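Local coordinates for protein beta-mannosidase (Trichoderma harzianum, PDB 4CVU) that probably hydrolyses terminal beta-linked mannose residues from the non-reducing ends of mannosides, as a fungal glycosidase of glycoside hydrolase family 2, at residues H31-Q36 / G51-Q56; G126-D129 / Q134-Y137; D129-Q134 / G210-G215; P214-Q219 / E225-N230. All blocks are in the same frame, centred on the assembly; numbering follows the deposited sequence.

Interaction 1: H31-Q36 / G51-Q56; sequences HDLALQ and GKFPSQ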
# COMPACT_ATOMS: atom_id res chain seq x y z
N HIS A 31 35.97 -18.89 -12.50
CA HIS A 31 35.34 -18.15 -11.39
C HIS A 31 33.98 -17.55 -11.83
O HIS A 31 33.94 -16.62 -12.65
CB HIS A 31 36.27 -17.03 -10.92
CG HIS A 31 37.48 -17.51 -10.18
ND1 HIS A 31 38.53 -18.15 -10.81
CD2 HIS A 31 37.83 -17.41 -8.87
CE1 HIS A 31 39.46 -18.44 -9.92
NE2 HIS A 31 39.06 -18.01 -8.73
N ASP A 32 32.89 -18.07 -11.28
CA ASP A 32 31.56 -17.54 -11.54
C ASP A 32 31.47 -16.19 -10.86
O ASP A 32 31.71 -16.07 -9.67
CB ASP A 32 30.48 -18.50 -11.02
CG ASP A 32 29.03 -18.07 -11.41
OD1 ASP A 32 28.77 -16.92 -11.76
OD2 ASP A 32 28.12 -18.88 -11.34
N LEU A 33 31.14 -15.15 -11.62
CA LEU A 33 31.00 -13.80 -11.04
C LEU A 33 29.89 -13.67 -9.99
O LEU A 33 29.91 -12.74 -9.19
CB LEU A 33 30.85 -12.76 -12.15
CG LEU A 33 32.12 -12.53 -12.97
CD1 LEU A 33 31.90 -11.43 -13.99
CD2 LEU A 33 33.35 -12.18 -12.12
N ALA A 34 28.96 -14.62 -9.96
CA ALA A 34 27.92 -14.66 -8.95
C ALA A 34 28.46 -14.90 -7.55
O ALA A 34 27.85 -14.48 -6.58
CB ALA A 34 26.89 -15.73 -9.27
N LEU A 35 29.57 -15.62 -7.45
CA LEU A 35 30.14 -15.98 -6.15
C LEU A 35 31.11 -14.93 -5.66
O LEU A 35 31.63 -15.04 -4.56
CB LEU A 35 30.84 -17.35 -6.24
CG LEU A 35 29.91 -18.49 -6.70
CD1 LEU A 35 30.67 -19.79 -6.91
CD2 LEU A 35 28.75 -18.68 -5.74
N GLN A 36 31.37 -13.91 -6.49
CA GLN A 36 32.21 -12.80 -6.09
C GLN A 36 31.36 -11.80 -5.33
O GLN A 36 30.14 -11.87 -5.35
CB GLN A 36 32.86 -12.13 -7.29
CG GLN A 36 33.87 -13.02 -8.00
CD GLN A 36 35.01 -13.47 -7.10
OE1 GLN A 36 35.58 -12.67 -6.37
NE2 GLN A 36 35.33 -14.76 -7.15
N GLY A 51 25.67 -5.25 -3.79
CA GLY A 51 25.30 -5.60 -5.17
C GLY A 51 25.12 -7.09 -5.35
O GLY A 51 25.52 -7.89 -4.50
N LYS A 52 24.48 -7.47 -6.45
CA LYS A 52 24.34 -8.88 -6.82
C LYS A 52 24.65 -9.02 -8.31
O LYS A 52 24.47 -8.08 -9.09
CB LYS A 52 22.92 -9.39 -6.52
CG LYS A 52 22.64 -9.78 -5.06
CD LYS A 52 23.35 -11.09 -4.68
N PHE A 53 25.11 -10.22 -8.68
CA PHE A 53 25.43 -10.53 -10.08
C PHE A 53 24.87 -11.92 -10.33
O PHE A 53 25.26 -12.88 -9.65
CB PHE A 53 26.96 -10.49 -10.27
CG PHE A 53 27.42 -10.41 -11.71
CD1 PHE A 53 27.06 -11.39 -12.64
CD2 PHE A 53 28.31 -9.41 -12.11
CE1 PHE A 53 27.52 -11.33 -13.95
CE2 PHE A 53 28.76 -9.34 -13.41
CZ PHE A 53 28.37 -10.30 -14.34
N PRO A 54 23.95 -12.05 -11.27
CA PRO A 54 23.31 -11.03 -12.12
C PRO A 54 22.26 -10.15 -11.37
O PRO A 54 21.59 -10.63 -10.47
CB PRO A 54 22.59 -11.85 -13.19
CG PRO A 54 23.03 -13.27 -13.03
CD PRO A 54 23.52 -13.42 -11.62
N SER A 55 22.16 -8.89 -11.75
CA SER A 55 21.13 -7.98 -11.27
C SER A 55 21.02 -6.72 -12.12
O SER A 55 21.71 -6.56 -13.10
CB SER A 55 21.44 -7.56 -9.84
OG SER A 55 20.30 -7.00 -9.22
N GLN A 56 20.14 -5.81 -11.70
CA GLN A 56 20.11 -4.46 -12.18
C GLN A 56 19.95 -3.52 -10.99
O GLN A 56 19.45 -3.91 -9.96
CB GLN A 56 18.95 -4.27 -13.16
CG GLN A 56 19.12 -4.99 -14.48
CD GLN A 56 17.78 -5.29 -15.17
OE1 GLN A 56 16.78 -5.53 -14.50
NE2 GLN A 56 17.75 -5.26 -16.52
O HOH W 1 25.91 -12.05 -6.68

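Interaction 2: G126-D129 / Q134-Y137; sequences GTPD and QWFY. With NA (sodium ion), chain B; MAN (alpha-D-mannopyranose), chain C; MAN (alpha-D-mannopyranose), chain D.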
# COMPACT_ATOMS: atom_id res chain seq x y z
N GLY A 126 37.15 -2.85 -22.01
CA GLY A 126 36.04 -2.95 -22.95
C GLY A 126 34.92 -1.95 -22.73
O GLY A 126 34.73 -1.48 -21.62
N THR A 127 34.19 -1.63 -23.80
CA THR A 127 33.06 -0.70 -23.71
C THR A 127 31.83 -1.24 -24.44
O THR A 127 31.44 -0.70 -25.49
CB THR A 127 33.42 0.71 -24.25
OG1 THR A 127 33.89 0.63 -25.59
CG2 THR A 127 34.45 1.37 -23.38
N PRO A 128 31.20 -2.30 -23.87
CA PRO A 128 30.03 -2.97 -24.45
C PRO A 128 28.86 -2.02 -24.72
O PRO A 128 28.61 -1.09 -23.92
CB PRO A 128 29.63 -4.02 -23.40
CG PRO A 128 30.61 -3.96 -22.30
CD PRO A 128 31.68 -2.96 -22.64
N ASP A 129 28.15 -2.23 -25.81
CA ASP A 129 26.97 -1.42 -26.12
C ASP A 129 25.82 -2.20 -26.76
O ASP A 129 25.18 -1.72 -27.68
CB ASP A 129 27.37 -0.26 -27.02
CG ASP A 129 27.95 -0.72 -28.35
OD1 ASP A 129 28.24 -1.93 -28.52
OD2 ASP A 129 28.09 0.15 -29.23
N GLN A 134 26.90 -11.52 -26.16
CA GLN A 134 27.89 -12.08 -25.26
C GLN A 134 29.19 -11.35 -25.54
O GLN A 134 29.64 -11.28 -26.71
CB GLN A 134 28.07 -13.56 -25.56
CG GLN A 134 29.11 -14.29 -24.71
CD GLN A 134 29.16 -15.77 -25.05
OE1 GLN A 134 29.32 -16.13 -26.22
NE2 GLN A 134 29.05 -16.63 -24.03
N TRP A 135 29.78 -10.78 -24.49
CA TRP A 135 31.03 -10.05 -24.64
C TRP A 135 32.14 -10.81 -23.94
O TRP A 135 31.92 -11.39 -22.88
CB TRP A 135 30.90 -8.64 -24.04
CG TRP A 135 29.82 -7.77 -24.68
CD1 TRP A 135 28.58 -7.48 -24.16
CD2 TRP A 135 29.90 -7.05 -25.92
NE1 TRP A 135 27.89 -6.65 -25.00
CE2 TRP A 135 28.68 -6.36 -26.09
CE3 TRP A 135 30.89 -6.89 -26.90
CZ2 TRP A 135 28.41 -5.57 -27.21
CZ3 TRP A 135 30.62 -6.09 -27.99
CH2 TRP A 135 29.40 -5.44 -28.14
N PHE A 136 33.33 -10.80 -24.54
CA PHE A 136 34.52 -11.41 -23.92
C PHE A 136 35.79 -10.58 -24.17
O PHE A 136 35.99 -10.04 -25.24
CB PHE A 136 34.73 -12.83 -24.43
CG PHE A 136 34.57 -12.96 -25.92
CD1 PHE A 136 33.32 -13.16 -26.47
CD2 PHE A 136 35.65 -12.87 -26.75
CE1 PHE A 136 33.15 -13.28 -27.82
CE2 PHE A 136 35.50 -12.98 -28.11
CZ PHE A 136 34.24 -13.18 -28.65
N TYR A 137 36.61 -10.46 -23.13
CA TYR A 137 37.75 -9.57 -23.12
C TYR A 137 38.96 -10.28 -22.52
O TYR A 137 38.86 -10.92 -21.49
CB TYR A 137 37.44 -8.31 -22.32
CG TYR A 137 36.22 -7.55 -22.81
CD1 TYR A 137 36.25 -6.87 -24.02
CD2 TYR A 137 35.04 -7.51 -22.06
CE1 TYR A 137 35.15 -6.18 -24.50
CE2 TYR A 137 33.93 -6.81 -22.52
CZ TYR A 137 33.98 -6.16 -23.74
OH TYR A 137 32.90 -5.47 -24.22
NA NA B . 29.18 -0.10 -31.58
C1 MAN C . 29.09 6.01 -31.13
C2 MAN C . 27.75 5.61 -31.74
C3 MAN C . 26.99 4.70 -30.77
C4 MAN C . 27.86 3.51 -30.36
C5 MAN C . 29.18 4.03 -29.76
C6 MAN C . 30.15 2.92 -29.37
O2 MAN C . 27.94 4.93 -32.97
O3 MAN C . 25.82 4.25 -31.41
O4 MAN C . 27.20 2.70 -29.42
O5 MAN C . 29.82 4.87 -30.71
O6 MAN C . 31.20 3.43 -28.57
C1 MAN D . 40.56 3.05 -23.90
C2 MAN D . 42.05 2.84 -24.21
C3 MAN D . 42.18 1.96 -25.43
C4 MAN D . 41.43 0.65 -25.17
C5 MAN D . 39.98 0.93 -24.79
C6 MAN D . 39.22 -0.35 -24.47
O2 MAN D . 42.64 2.16 -23.12
O3 MAN D . 43.54 1.68 -25.69
O4 MAN D . 41.43 -0.14 -26.33
O5 MAN D . 39.92 1.80 -23.69
O6 MAN D . 37.87 0.03 -24.31
O HOH W 2 30.63 -0.50 -30.03

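Interaction 3: D129-Q134 / G210-G215; sequences DNQFRQ and GPWQPG. With NA (sodium ion), chain B; MAN (alpha-D-mannopyranose), chain C.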
# COMPACT_ATOMS: atom_id res chain seq x y z
N ASP A 129 28.15 -2.23 -25.81
CA ASP A 129 26.97 -1.42 -26.12
C ASP A 129 25.82 -2.20 -26.76
O ASP A 129 25.18 -1.72 -27.68
CB ASP A 129 27.37 -0.26 -27.02
CG ASP A 129 27.95 -0.72 -28.35
OD1 ASP A 129 28.24 -1.93 -28.52
OD2 ASP A 129 28.09 0.15 -29.23
N ASN A 130 25.58 -3.40 -26.25
CA ASN A 130 24.47 -4.22 -26.74
C ASN A 130 24.00 -5.17 -25.67
O ASN A 130 24.72 -6.08 -25.26
CB ASN A 130 24.87 -5.01 -28.00
CG ASN A 130 23.66 -5.55 -28.77
OD1 ASN A 130 22.71 -6.08 -28.17
ND2 ASN A 130 23.70 -5.46 -30.08
N GLN A 131 22.77 -4.96 -25.21
CA GLN A 131 22.16 -5.84 -24.24
C GLN A 131 22.13 -7.29 -24.70
O GLN A 131 22.22 -8.19 -23.88
CB GLN A 131 20.71 -5.39 -23.97
CG GLN A 131 19.99 -6.19 -22.92
CD GLN A 131 18.58 -5.68 -22.57
OE1 GLN A 131 18.06 -4.68 -23.07
NE2 GLN A 131 17.93 -6.44 -21.73
N PHE A 132 21.98 -7.51 -26.01
CA PHE A 132 21.68 -8.81 -26.58
C PHE A 132 22.92 -9.61 -27.06
O PHE A 132 22.76 -10.59 -27.80
CB PHE A 132 20.73 -8.62 -27.78
CG PHE A 132 19.56 -7.72 -27.49
CD1 PHE A 132 18.79 -7.92 -26.36
CD2 PHE A 132 19.22 -6.70 -28.36
CE1 PHE A 132 17.71 -7.08 -26.09
CE2 PHE A 132 18.14 -5.86 -28.10
CZ PHE A 132 17.37 -6.06 -26.98
N ARG A 133 24.13 -9.21 -26.61
CA ARG A 133 25.40 -9.84 -27.02
C ARG A 133 26.20 -10.41 -25.86
O ARG A 133 26.19 -9.88 -24.76
CB ARG A 133 26.30 -8.87 -27.80
CG ARG A 133 25.85 -8.65 -29.22
CD ARG A 133 26.67 -7.63 -29.96
NE ARG A 133 27.96 -8.14 -30.46
CZ ARG A 133 28.87 -7.39 -31.07
NH1 ARG A 133 28.64 -6.09 -31.26
NH2 ARG A 133 30.01 -7.93 -31.49
N GLN A 134 26.90 -11.52 -26.16
CA GLN A 134 27.89 -12.08 -25.26
C GLN A 134 29.19 -11.35 -25.54
O GLN A 134 29.64 -11.28 -26.71
CB GLN A 134 28.07 -13.56 -25.56
CG GLN A 134 29.11 -14.29 -24.71
CD GLN A 134 29.16 -15.77 -25.05
OE1 GLN A 134 29.32 -16.13 -26.22
NE2 GLN A 134 29.05 -16.63 -24.03
N GLY A 210 22.60 -2.99 -15.60
CA GLY A 210 23.37 -3.90 -14.75
C GLY A 210 23.78 -5.17 -15.48
O GLY A 210 23.44 -5.36 -16.67
N PRO A 211 24.50 -6.05 -14.77
CA PRO A 211 24.89 -7.33 -15.30
C PRO A 211 23.66 -8.22 -15.31
O PRO A 211 23.40 -8.94 -14.35
CB PRO A 211 25.97 -7.80 -14.31
CG PRO A 211 25.56 -7.23 -13.02
CD PRO A 211 24.91 -5.91 -13.36
N TRP A 212 22.89 -8.15 -16.38
CA TRP A 212 21.58 -8.74 -16.42
C TRP A 212 21.55 -10.23 -16.72
O TRP A 212 20.53 -10.85 -16.60
CB TRP A 212 20.71 -7.98 -17.40
CG TRP A 212 20.81 -8.38 -18.77
CD1 TRP A 212 21.79 -8.06 -19.65
CD2 TRP A 212 19.87 -9.17 -19.48
NE1 TRP A 212 21.52 -8.61 -20.87
CE2 TRP A 212 20.33 -9.28 -20.79
CE3 TRP A 212 18.67 -9.78 -19.14
CZ2 TRP A 212 19.66 -10.01 -21.75
CZ3 TRP A 212 17.99 -10.47 -20.11
CH2 TRP A 212 18.50 -10.61 -21.38
N GLN A 213 22.67 -10.77 -17.12
CA GLN A 213 22.80 -12.20 -17.36
C GLN A 213 24.11 -12.70 -16.75
O GLN A 213 24.93 -11.93 -16.32
CB GLN A 213 22.74 -12.52 -18.84
CG GLN A 213 21.38 -12.37 -19.47
CD GLN A 213 20.43 -13.50 -19.13
OE1 GLN A 213 20.56 -14.61 -19.60
NE2 GLN A 213 19.42 -13.19 -18.34
N PRO A 214 24.25 -14.05 -16.68
CA PRO A 214 25.47 -14.54 -16.03
C PRO A 214 26.78 -14.21 -16.69
O PRO A 214 26.85 -13.82 -17.83
CB PRO A 214 25.32 -16.06 -16.08
CG PRO A 214 23.88 -16.28 -16.03
CD PRO A 214 23.37 -15.25 -16.98
N GLY A 215 27.83 -14.32 -15.91
CA GLY A 215 29.16 -13.97 -16.37
C GLY A 215 30.21 -14.67 -15.55
O GLY A 215 29.95 -15.13 -14.44
NA NA B . 29.18 -0.10 -31.58
C1 MAN C . 29.09 6.01 -31.13
C2 MAN C . 27.75 5.61 -31.74
C3 MAN C . 26.99 4.70 -30.77
C4 MAN C . 27.86 3.51 -30.36
C5 MAN C . 29.18 4.03 -29.76
C6 MAN C . 30.15 2.92 -29.37
O2 MAN C . 27.94 4.93 -32.97
O3 MAN C . 25.82 4.25 -31.41
O4 MAN C . 27.20 2.70 -29.42
O5 MAN C . 29.82 4.87 -30.71
O6 MAN C . 31.20 3.43 -28.57
O HOH W 2 30.63 -0.50 -30.03

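Interaction 4: P214-Q219 / E225-N230; sequences PGRIVQ and ELYSLN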
# COMPACT_ATOMS: atom_id res chain seq x y z
N PRO A 214 24.25 -14.05 -16.68
CA PRO A 214 25.47 -14.54 -16.03
C PRO A 214 26.78 -14.21 -16.69
O PRO A 214 26.85 -13.82 -17.83
CB PRO A 214 25.32 -16.06 -16.08
CG PRO A 214 23.88 -16.28 -16.03
CD PRO A 214 23.37 -15.25 -16.98
N GLY A 215 27.83 -14.32 -15.91
CA GLY A 215 29.16 -13.97 -16.37
C GLY A 215 30.21 -14.67 -15.55
O GLY A 215 29.95 -15.13 -14.44
N ARG A 216 31.41 -14.76 -16.08
CA ARG A 216 32.48 -15.43 -15.36
C ARG A 216 33.86 -15.07 -15.87
O ARG A 216 34.00 -14.44 -16.89
CB ARG A 216 32.25 -16.93 -15.31
CG ARG A 216 32.70 -17.75 -16.49
CD ARG A 216 31.85 -17.66 -17.73
NE ARG A 216 30.44 -17.95 -17.54
CZ ARG A 216 29.52 -17.65 -18.44
NH1 ARG A 216 29.86 -17.09 -19.57
NH2 ARG A 216 28.25 -17.84 -18.19
N ILE A 217 34.87 -15.47 -15.11
CA ILE A 217 36.26 -15.35 -15.54
C ILE A 217 36.79 -16.72 -15.91
O ILE A 217 36.59 -17.67 -15.18
CB ILE A 217 37.17 -14.76 -14.46
CG1 ILE A 217 36.61 -13.44 -13.95
CG2 ILE A 217 38.52 -14.48 -15.04
CD1 ILE A 217 37.30 -12.91 -12.71
N VAL A 218 37.43 -16.81 -17.07
CA VAL A 218 37.96 -18.08 -17.56
C VAL A 218 39.48 -17.97 -17.69
O VAL A 218 39.97 -17.10 -18.42
CB VAL A 218 37.37 -18.45 -18.93
CG1 VAL A 218 37.83 -19.84 -19.36
CG2 VAL A 218 35.86 -18.38 -18.90
N GLN A 219 40.21 -18.83 -16.96
CA GLN A 219 41.66 -18.97 -17.12
C GLN A 219 42.03 -20.25 -17.89
O GLN A 219 41.75 -21.37 -17.45
CB GLN A 219 42.39 -18.91 -15.78
CG GLN A 219 42.87 -17.50 -15.49
CD GLN A 219 43.73 -17.39 -14.25
OE1 GLN A 219 43.66 -18.22 -13.34
NE2 GLN A 219 44.56 -16.35 -14.21
N GLU A 225 42.53 -27.45 -22.05
CA GLU A 225 41.12 -27.45 -22.40
C GLU A 225 40.74 -26.11 -23.02
O GLU A 225 41.27 -25.07 -22.65
CB GLU A 225 40.29 -27.68 -21.13
CG GLU A 225 39.21 -28.73 -21.25
CD GLU A 225 38.15 -28.62 -20.16
OE1 GLU A 225 38.32 -27.82 -19.21
OE2 GLU A 225 37.12 -29.32 -20.27
N LEU A 226 39.82 -26.12 -23.96
CA LEU A 226 39.24 -24.89 -24.48
C LEU A 226 37.97 -24.53 -23.65
O LEU A 226 37.50 -25.34 -22.86
CB LEU A 226 38.87 -25.06 -25.95
CG LEU A 226 40.00 -25.57 -26.86
CD1 LEU A 226 39.51 -25.64 -28.30
CD2 LEU A 226 41.22 -24.67 -26.75
N TYR A 227 37.45 -23.32 -23.85
CA TYR A 227 36.20 -22.88 -23.21
C TYR A 227 35.09 -22.66 -24.25
O TYR A 227 35.31 -22.00 -25.25
CB TYR A 227 36.42 -21.60 -22.42
CG TYR A 227 35.10 -21.03 -21.93
CD1 TYR A 227 34.44 -21.60 -20.85
CD2 TYR A 227 34.49 -19.98 -22.60
CE1 TYR A 227 33.21 -21.11 -20.42
CE2 TYR A 227 33.26 -19.50 -22.19
CZ TYR A 227 32.63 -20.05 -21.09
OH TYR A 227 31.40 -19.54 -20.69
N SER A 228 33.91 -23.20 -24.00
CA SER A 228 32.80 -23.10 -24.95
C SER A 228 32.03 -21.78 -24.77
O SER A 228 31.50 -21.50 -23.70
CB SER A 228 31.84 -24.27 -24.75
OG SER A 228 30.71 -24.10 -25.57
N LEU A 229 31.97 -20.98 -25.83
CA LEU A 229 31.20 -19.73 -25.82
C LEU A 229 29.74 -19.92 -26.19
O LEU A 229 28.85 -19.39 -25.52
CB LEU A 229 31.80 -18.72 -26.80
CG LEU A 229 33.08 -18.03 -26.33
CD1 LEU A 229 33.83 -17.45 -27.50
CD2 LEU A 229 32.78 -16.97 -25.27
N ASN A 230 29.50 -20.66 -27.26
CA ASN A 230 28.19 -20.74 -27.92
C ASN A 230 28.22 -21.90 -28.94
O ASN A 230 29.27 -22.19 -29.54
CB ASN A 230 27.90 -19.42 -28.65
CG ASN A 230 26.46 -19.31 -29.13
OD1 ASN A 230 25.59 -20.01 -28.63
ND2 ASN A 230 26.20 -18.40 -30.07

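Interaction 1: H31-Q36 / G51-Q56
Leu33 sets its CB squarely over one face of the Phe53 ring, with CB 3.9 Å from the centroid of that ring and 4° off the normal, a well-centred CH-pi contact. The leucine then runs at a slant across the phenyl face, and its CD1 methyl comes down at the far rim, 3.7 Å from Phe53 CZ. A flat aromatic ring suits this place because it offers a broad apolar surface to both the CB and the methyl. With CG anti to the backbone N (chi1 -164°), the ring swings toward Leu33 and meets it face on.

Where the backbones come together the residue is small. Ala34 CA lies 3.3 Å from Phe53 O in a CA-H...O contact, and its CB is equally near that oxygen, a spot suited to a methyl group. A water ties the same two residues, accepting from Phe53 N at 2.8 Å and donating to Ala34 O at 3.1 Å. The turn that presents Leu33 and Ala34 is an Asx turn: Ala34 N gives a nearly straight 2.9 Å bond to Asp32 OD1, which it meets from above the carboxylate plane. Beyond Phe53, a cis peptide leads into Pro54.

Strand 29-32 is an edge of a four-stranded sheet, paired with strand 215-221, whereas strand 48-51 is an edge of a six-stranded one. Between the two sheets, Leu33 and Phe53 also pack on Leu152 and Ile154 of strand 152-156, and the ring of Trp38 meets that of Phe53.

Interaction 2: G126-D129 / Q134-Y137
The backbones of Gly126 and Tyr137 run 6.8 Å apart between their CA atoms, and those of Pro128 and Trp135 7.2 Å between theirs, so aromatic side chains rather than a ladder of backbone hydrogen bonds span the gap. Trp135 and Tyr137 both hold CG anti to the carbonyl carbon (chi1 -60° and -57°), which sends the two rings out from the strand side by side toward the 126-129 loop. Pro128 CB stands over the five-membered ring of Trp135, 3.6 Å from CB to its centroid and 12° off the normal, a CH-pi contact that suits the pyrrolidine ring to the electron-rich indole. Next to it, Tyr137 turns one ring face to Gly126, whose CA is 3.7 Å from Tyr137 CE1; a side chain here would run into the ring, which explains the glycine. Pro128 CD also reaches the phenol oxygen, 3.2 Å from Tyr137 OH.

The outer part of the indole lies against Asp129, with CH2 of Trp135 3.7 Å from Asp129 OD1. Asp129 OD2 binds sodium at 2.6 Å. The same oxygen accepts a hydrogen bond from O4 of a glycan mannose, Asp129 OD2 to O4 being 2.7 Å. A serine in place of Trp135 would probably open a gap beside Pro128 and Asp129 and leave Asn130 O without the indole N-H that it accepts.

Strand 123-126, to which Gly126 belongs, edges the six-stranded sheet, and strand 135-138 edges the four-stranded one, pairing with strand 103-109.

Interaction 3: D129-Q134 / G210-G215
Gln131 holds its CG anti to the backbone N (chi1 -177°) and stays extended beyond it, while Trp212 has its indole between the backbone N and the carbonyl carbon (chi1 86°); together these settings bring the glutamine chain across the indole at about a right angle. Gln131 CG comes within 3.5 Å of Trp212 NE1, and farther along the chain the amide nitrogen NE2 sits over the ring, 3.8 Å from Trp212 CE2, with the amide plane nearly perpendicular to it. The far face of the indole is covered by Gln213 CG, so the ring lies between two glutamine chains.

At the edge, Trp212 NE1 donates to Gln131 O over 3.1 Å with an N-H...O angle of 148°, the oxygen lying near the ring plane. That carbonyl belongs to a type I turn from Asn130 to Arg133, and Asn130 OD1 braces the turn as an Asx turn, accepting from Phe132 N at 2.7 Å. The other end of Gln131 is fixed from outside, OE1 accepting from Glu194 N. A leucine in place of Trp212 would probably leave Gln131 O without its indole donor and open a gap between the two glutamines.

Tryptophan suits this buried spot because its flat faces accept a methylene on one side and an amide N on the other, while its single N-H satisfies a backbone carbonyl. Gln131 is likewise amphipathic: its CG methylene and amide nitrogen against the ring, its amide oxygen on a peptide N-H.

Interaction 4: P214-Q219 / E225-N230
Val218 and Tyr227 make the apolar part of the contact. The valine methyl CG2 stands over the centre of the phenol ring, 3.9 Å from CG2 to the centroid and 7° off the normal, in a CH-pi contact; the second methyl reaches round to the base of the tyrosine, with Val218 CG1 3.8 Å from Tyr227 CB. A beta-branched residue suits this spot because its two methyls cover both the ring and its stem. Tyr227 keeps CG anti to the backbone N (chi1 172°), which lays the ring along the strand beneath Val218 and carries OH toward Arg216.

The polar part lies at that hydroxyl. Arg216, two residues before Val218 and likewise directed at Tyr227, is bent at chi2 and chi3, and its guanidinium has the phenol oxygen over one face. Arg216 NH1 and Tyr227 OH are 3.1 Å apart, but the angle is too poor for a hydrogen bond; the charge is met instead by Asp110, whose OD1 forms a salt bridge with NH1. The arginine also touches the phenol oxygen through its aliphatic part, CD lying 3.5 Å from Tyr227 OH.

Strand 215-221 belongs to the galactose-binding-like domain, while strand 227-237 is an edge of the following seven-stranded sheet, where Tyr227 also touches Leu261. Two beta domains in succession, a sugar-binding-like one and an immunoglobulin-like one, are the usual prelude to the catalytic barrel in glycoside hydrolase family 2.

In the fold
Along the chain, interaction 1 closes before interaction 2 opens; interaction 3 starts on the loop of interaction 2 and reaches forward to residues 210-215, from which interaction 4 continues. Their centres lie between about 8 Å (interactions 2 and 3) and 17 Å (interactions 1 and 2) apart. Interactions 1, 2 and 4 all reach the four-stranded sheet, whose strands 29-32 and 215-221 are neighbours. Ser55 N bonded to Pro211 O joins interaction 1 to interaction 3, and Gln134 NE2 bonded to Leu229 O joins interactions 2 and 3 to interaction 4. Together they connect the two sheets of the amino-terminal galactose-binding-like domain to the immunoglobulin-like domain that follows.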